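Local structure of histidine phosphotransfer protein (Medicago truncatula, 4G78) at residues R63-V68 against G112-L117; K73-H78 against N103-Q108. The protein probably relays phosphoryl groups from cytokinin sensor histidine kinases to response regulators, as a histidine-containing phosphotransfer protein of a two-component system. One frame throughout, in Å; residues are numbered along the deposited sequence.

Both contacts lie at one end of the helix bundle, their centres 10 Å apart and each about 20 Å from the centre of the chain. Contact 1 joins the end of helix 41-66 to the start of helix 110-145. Between these segments in sequence come both halves of contact 2, where helix 72-89 meets the short helix 101-106. Four different helices are thus tied pairwise within the Hpt domain. The pairs also touch each other: Gly112 CA lies 3.7 Å from Phe104 CD1, and Cys116 SG lies 3.5 Å from Phe104 CD2. The two contacts therefore pack against each other, and the four helices meet at this end of the bundle.

Contact 1 of 2, residues R63-V68 against G112-L117; sequences RALEQV and GCVRCL
Leu65 carries the whole contact from its side, pushing both methyl groups against the first turns of helix 110-145. CD1 lies 3.8 Å from Leu117 CD2, and CD2 lies 3.9 Å from Cys113 CB, so the fork of the leucine spans one helical turn, from residue 113 to residue 117. The CD1 methyl also rests over the backbone, 4.1 Å from Val114 CA. The Leu65 and Leu117 side chains run past one another in opposite directions and meet along their flanks. Leu117 CG stands anti to its own nitrogen (chi1 -177°), which aims the fork at Leu65, with CD2 making the contact. The CA atoms of Leu65 and Val114 are 7.4 Å apart, a gap that the Leu65 side chain bridges. This is helix-to-helix packing within the helical bundle of an HPt domain, made near the end of helix 41-66. On the inner side Leu65 also touches Ile75 of helix 72-89, while Leu117 reaches back to Leu58 and Met61, and Cys113 to Phe72, Phe104 and Cys105. Packing is looser on the outer side, where Val114 offers CG2 to Leu65 CD1 at 4.2 Å and both residues remain partly exposed. Farther out, the exposed side chains of segment 63-68 bond among themselves. In the modelled conformer of Arg63, one of two, the guanidinium grips Glu66 side-on, NE to OE1 at 2.6 Å and NH1 to OE2 at 3.0 Å. Both bonds are nearly straight and lie in the guanidinium plane, yet they meet the carboxylate about 50° out of its own plane. Arg63 O receives Glu66 N and Gln67 NE2 from opposite faces of its carbonyl plane, with Gln67 NE2 at 2.9 Å from Arg63 O.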
loop_
_atom_site.group_PDB
_atom_site.type_symbol
_atom_site.label_atom_id
_atom_site.label_comp_id
_atom_site.label_asym_id
_atom_site.label_seq_id
_atom_site.Cartn_x
_atom_site.Cartn_y
_atom_site.Cartn_z
ATOM N N ARG A 63 14.817 10.379 6.704
ATOM C CA ARG A 63 15.885 10.814 7.560
ATOM C C ARG A 63 17.221 10.308 7.098
ATOM O O ARG A 63 18.225 11.049 7.102
ATOM C CB ARG A 63 15.606 10.423 9.019
ATOM C CG ARG A 63 14.392 11.051 9.625
ATOM C CD ARG A 63 14.428 12.546 9.731
ATOM N NE ARG A 63 14.067 13.238 8.530
ATOM C CZ ARG A 63 12.917 13.177 7.878
ATOM N NH1 ARG A 63 12.765 13.781 6.715
ATOM N NH2 ARG A 63 11.898 12.488 8.399
ATOM N N ALA A 64 17.277 9.074 6.654
ATOM C CA ALA A 64 18.524 8.528 6.163
ATOM C C ALA A 64 19.087 9.296 5.043
ATOM O O ALA A 64 20.334 9.494 4.918
ATOM C CB ALA A 64 18.385 7.042 5.770
ATOM N N LEU A 65 18.252 9.745 4.069
ATOM C CA LEU A 65 18.708 10.468 2.913
ATOM C C LEU A 65 19.232 11.847 3.248
ATOM O O LEU A 65 19.958 12.443 2.416
ATOM C CB LEU A 65 17.633 10.608 1.857
ATOM C CG LEU A 65 17.419 9.325 1.117
ATOM C CD1 LEU A 65 16.384 9.682 -0.008
ATOM C CD2 LEU A 65 18.616 8.825 0.401
ATOM N N GLU A 66 18.894 12.384 4.404
ATOM C CA GLU A 66 19.355 13.691 4.883
ATOM C C GLU A 66 20.630 13.650 5.618
ATOM O O GLU A 66 21.189 14.710 5.928
ATOM C CB GLU A 66 18.330 14.330 5.884
ATOM C CG GLU A 66 17.036 14.555 5.309
ATOM C CD GLU A 66 15.949 14.930 6.240
ATOM O OE1 GLU A 66 15.913 14.692 7.523
ATOM O OE2 GLU A 66 14.988 15.508 5.700
ATOM N N GLN A 67 21.111 12.483 5.987
ATOM C CA GLN A 67 22.361 12.346 6.728
ATOM C C GLN A 67 23.522 12.643 5.797
ATOM O O GLN A 67 23.454 12.388 4.589
ATOM C CB GLN A 67 22.515 10.936 7.330
ATOM C CG GLN A 67 21.406 10.517 8.256
ATOM C CD GLN A 67 21.086 11.525 9.318
ATOM O OE1 GLN A 67 21.983 11.938 10.106
ATOM N NE2 GLN A 67 19.767 12.006 9.350
ATOM N N VAL A 68 24.603 13.130 6.361
ATOM C CA VAL A 68 25.850 13.326 5.610
ATOM C C VAL A 68 26.918 12.591 6.368
ATOM O O VAL A 68 27.212 12.970 7.478
ATOM C CB VAL A 68 26.200 14.800 5.475
ATOM C CG1 VAL A 68 27.463 14.897 4.608
ATOM C CG2 VAL A 68 25.013 15.566 4.923
ATOM N N GLY A 112 19.149 10.137 -7.567
ATOM C CA GLY A 112 18.277 8.998 -7.894
ATOM C C GLY A 112 17.445 8.486 -6.745
ATOM O O GLY A 112 16.290 8.205 -6.820
ATOM N N CYS A 113 18.128 8.327 -5.622
ATOM C CA CYS A 113 17.452 7.861 -4.426
ATOM C C CYS A 113 16.343 8.843 -4.004
ATOM O O CYS A 113 15.262 8.398 -3.557
ATOM C CB CYS A 113 18.395 7.596 -3.265
ATOM S SG CYS A 113 19.458 6.168 -3.427
ATOM N N VAL A 114 16.627 10.151 -4.094
ATOM C CA VAL A 114 15.620 11.152 -3.734
ATOM C C VAL A 114 14.450 10.980 -4.612
ATOM O O VAL A 114 13.292 11.017 -4.170
ATOM C CB VAL A 114 16.268 12.548 -3.847
ATOM C CG1 VAL A 114 15.192 13.585 -3.946
ATOM C CG2 VAL A 114 17.297 12.722 -2.695
ATOM N N ARG A 115 14.682 10.836 -5.944
ATOM C CA ARG A 115 13.524 10.659 -6.879
ATOM C C ARG A 115 12.739 9.450 -6.478
ATOM O O ARG A 115 11.488 9.441 -6.558
ATOM C CB ARG A 115 14.102 10.525 -8.303
ATOM C CG ARG A 115 14.675 11.878 -8.829
ATOM C CD ARG A 115 14.835 11.742 -10.349
ATOM N NE ARG A 115 15.955 10.976 -10.755
ATOM C CZ ARG A 115 17.210 11.300 -10.860
ATOM N NH1 ARG A 115 17.646 12.534 -10.583
ATOM N NH2 ARG A 115 18.121 10.396 -11.267
ATOM N N CYS A 116 13.414 8.314 -6.241
ATOM C CA CYS A 116 12.755 7.091 -5.861
ATOM C C CYS A 116 11.901 7.285 -4.605
ATOM O O CYS A 116 10.765 6.818 -4.496
ATOM C CB CYS A 116 13.728 5.926 -5.635
ATOM S SG CYS A 116 14.615 5.431 -7.095
ATOM N N LEU A 117 12.437 7.974 -3.595
ATOM C CA LEU A 117 11.682 8.234 -2.362
ATOM C C LEU A 117 10.464 9.117 -2.582
ATOM O O LEU A 117 9.379 8.855 -2.026
ATOM C CB LEU A 117 12.579 8.788 -1.273
ATOM C CG LEU A 117 11.858 9.009 0.093
ATOM C CD1 LEU A 117 11.227 7.686 0.589
ATOM C CD2 LEU A 117 12.754 9.772 1.013
#

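Contact 2 of 2, residues K73-H78 against N103-Q108; sequences KQIDAH and NFCEAQ
Cys105 overlaps Asp76 and the neighbouring Ile75, its CB and SG both lying against the flank of helix 72-89. The closest carbon pair is Asp76 CB to Cys105 CB, at 3.6 Å. The sulfur sits beside the backbone, with SG 3.5 Å from Asp76 N, and it also reaches Ile75 CG2 at 3.7 Å. With SG anti to the carbonyl carbon of Cys105 (chi1 -71°), the thiol lies across the Ile75-Asp76 step. The small Cys105 side chain is consistent with the close backbones, the CA atoms of Asp76 and Cys105 being 5.9 Å apart. Ile75 gives its CG2 branch to the sulfur, whereas the end of its longer branch turns off toward Met61, Ala64 and Leu65 of helix 41-66. Cys105 in turn touches Cys113 of helix 110-145. The contact therefore joins helix 72-89 to the short helix 101-106 at a place where two further helices close in. A Schellman motif follows, with Gln108 at phi 56° and Gln108 N bonding to Cys105 O at 3.0 Å.

The polar end of Asp76 behaves differently from its CB. In the modelled conformer, one of two, CG is anti to the backbone N (chi1 -166°), and the carboxylate passes alongside Cys105, with OD1 4.0 Å from Cys105 CB. OD2 forms a salt bridge with Arg102, one residue before the 103-108 segment. Apolar and sulfur packing thus fills the centre of the contact, while the aspartate's charge is answered at its edge by an arginine of the same short helix, an arrangement likely to favour the ionised carboxylate.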
loop_
_atom_site.group_PDB
_atom_site.type_symbol
_atom_site.label_atom_id
_atom_site.label_comp_id
_atom_site.label_asym_id
_atom_site.label_seq_id
_atom_site.Cartn_x
_atom_site.Cartn_y
_atom_site.Cartn_z
ATOM N N LYS A 73 23.640 1.614 1.888
ATOM C CA LYS A 73 23.322 0.221 2.201
ATOM C C LYS A 73 22.079 0.151 3.054
ATOM O O LYS A 73 21.225 -0.655 2.820
ATOM C CB LYS A 73 24.512 -0.469 2.932
ATOM C CG LYS A 73 25.695 -0.679 2.017
ATOM C CD LYS A 73 26.913 -1.193 2.704
ATOM C CE LYS A 73 28.030 -1.505 1.697
ATOM N NZ LYS A 73 29.336 -0.986 2.109
ATOM N N GLN A 74 21.935 1.075 3.997
ATOM C CA GLN A 74 20.700 1.162 4.750
ATOM C C GLN A 74 19.496 1.565 3.899
ATOM O O GLN A 74 18.408 1.073 4.109
ATOM C CB GLN A 74 20.852 2.097 5.958
ATOM C CG GLN A 74 21.355 1.440 7.193
ATOM C CD GLN A 74 20.451 0.273 7.616
ATOM O OE1 GLN A 74 20.658 -0.823 7.197
ATOM N NE2 GLN A 74 19.474 0.543 8.441
ATOM N N ILE A 75 19.666 2.511 3.013
ATOM C CA ILE A 75 18.562 2.854 2.116
ATOM C C ILE A 75 18.080 1.675 1.329
ATOM O O ILE A 75 16.897 1.371 1.240
ATOM C CB ILE A 75 18.963 3.977 1.143
ATOM C CG1 ILE A 75 19.492 5.229 1.920
ATOM C CG2 ILE A 75 17.748 4.274 0.310
ATOM C CD1 ILE A 75 18.437 5.769 2.823
ATOM N N ASP A 76 19.048 0.930 0.798
ATOM C CA ASP A 76 18.711 -0.264 0.052
ATOM C C ASP A 76 18.020 -1.321 0.932
ATOM O O ASP A 76 17.005 -1.909 0.505
ATOM C CB ASP A 76 19.954 -0.752 -0.695
ATOM C CG ASP A 76 19.613 -1.776 -1.764
ATOM O OD1 ASP A 76 19.049 -1.614 -2.746
ATOM O OD2 ASP A 76 19.843 -2.830 -1.309
ATOM N N ALA A 77 18.447 -1.468 2.171
ATOM C CA ALA A 77 17.804 -2.432 3.077
ATOM C C ALA A 77 16.359 -1.989 3.352
ATOM O O ALA A 77 15.460 -2.835 3.418
ATOM C CB ALA A 77 18.601 -2.553 4.317
ATOM N N HIS A 78 16.147 -0.723 3.597
ATOM C CA HIS A 78 14.791 -0.224 3.841
ATOM C C HIS A 78 13.897 -0.480 2.624
ATOM O O HIS A 78 12.759 -0.878 2.743
ATOM C CB HIS A 78 14.770 1.272 4.199
ATOM C CG HIS A 78 15.294 1.670 5.491
ATOM N ND1 HIS A 78 14.919 1.076 6.677
ATOM C CD2 HIS A 78 16.131 2.727 5.818
ATOM C CE1 HIS A 78 15.585 1.707 7.684
ATOM N NE2 HIS A 78 16.356 2.706 7.162
ATOM N N ASN A 103 19.373 -0.082 -7.686
ATOM C CA ASN A 103 20.364 0.417 -8.681
ATOM C C ASN A 103 21.025 1.691 -8.166
ATOM O O ASN A 103 22.251 1.865 -8.296
ATOM C CB ASN A 103 19.553 0.620 -9.968
ATOM C CG ASN A 103 20.332 0.997 -11.208
ATOM O OD1 ASN A 103 21.466 1.484 -11.184
ATOM N ND2 ASN A 103 19.739 0.761 -12.365
ATOM N N PHE A 104 20.371 2.689 -7.692
ATOM C CA PHE A 104 20.938 3.941 -7.213
ATOM C C PHE A 104 21.736 3.787 -5.923
ATOM O O PHE A 104 22.706 4.498 -5.768
ATOM C CB PHE A 104 19.801 4.852 -7.039
ATOM C CG PHE A 104 19.159 5.290 -8.352
ATOM C CD1 PHE A 104 19.880 5.930 -9.321
ATOM C CD2 PHE A 104 17.818 5.006 -8.548
ATOM C CE1 PHE A 104 19.295 6.418 -10.494
ATOM C CE2 PHE A 104 17.227 5.515 -9.684
ATOM C CZ PHE A 104 17.937 6.145 -10.686
ATOM N N CYS A 105 21.291 2.883 -5.085
ATOM C CA CYS A 105 22.028 2.638 -3.853
ATOM C C CYS A 105 23.382 2.046 -4.195
ATOM O O CYS A 105 24.407 2.463 -3.640
ATOM C CB CYS A 105 21.259 1.712 -2.913
ATOM S SG CYS A 105 19.837 2.480 -2.202
ATOM N N GLU A 106 23.447 1.038 -5.073
ATOM C CA GLU A 106 24.769 0.461 -5.368
ATOM C C GLU A 106 25.680 1.449 -6.005
ATOM O O GLU A 106 26.876 1.270 -5.786
ATOM C CB GLU A 106 24.604 -0.818 -6.151
ATOM C CG GLU A 106 23.720 -1.833 -5.461
ATOM C CD GLU A 106 24.378 -3.145 -5.168
ATOM O OE1 GLU A 106 25.291 -3.165 -4.314
ATOM O OE2 GLU A 106 23.961 -4.155 -5.764
ATOM N N ALA A 107 25.144 2.415 -6.720
ATOM C CA ALA A 107 25.964 3.493 -7.312
ATOM C C ALA A 107 26.261 4.681 -6.351
ATOM O O ALA A 107 26.884 5.602 -6.928
ATOM C CB ALA A 107 25.328 4.144 -8.547
ATOM N N GLN A 108 25.690 4.726 -5.167
ATOM C CA GLN A 108 25.793 5.832 -4.291
ATOM C C GLN A 108 25.332 7.105 -4.947
ATOM O O GLN A 108 25.895 8.146 -4.756
ATOM C CB GLN A 108 27.193 5.855 -3.693
ATOM C CG GLN A 108 27.598 4.524 -3.082
ATOM C CD GLN A 108 28.917 4.576 -2.374
ATOM O OE1 GLN A 108 29.185 5.473 -1.667
ATOM N NE2 GLN A 108 29.693 3.580 -2.551
#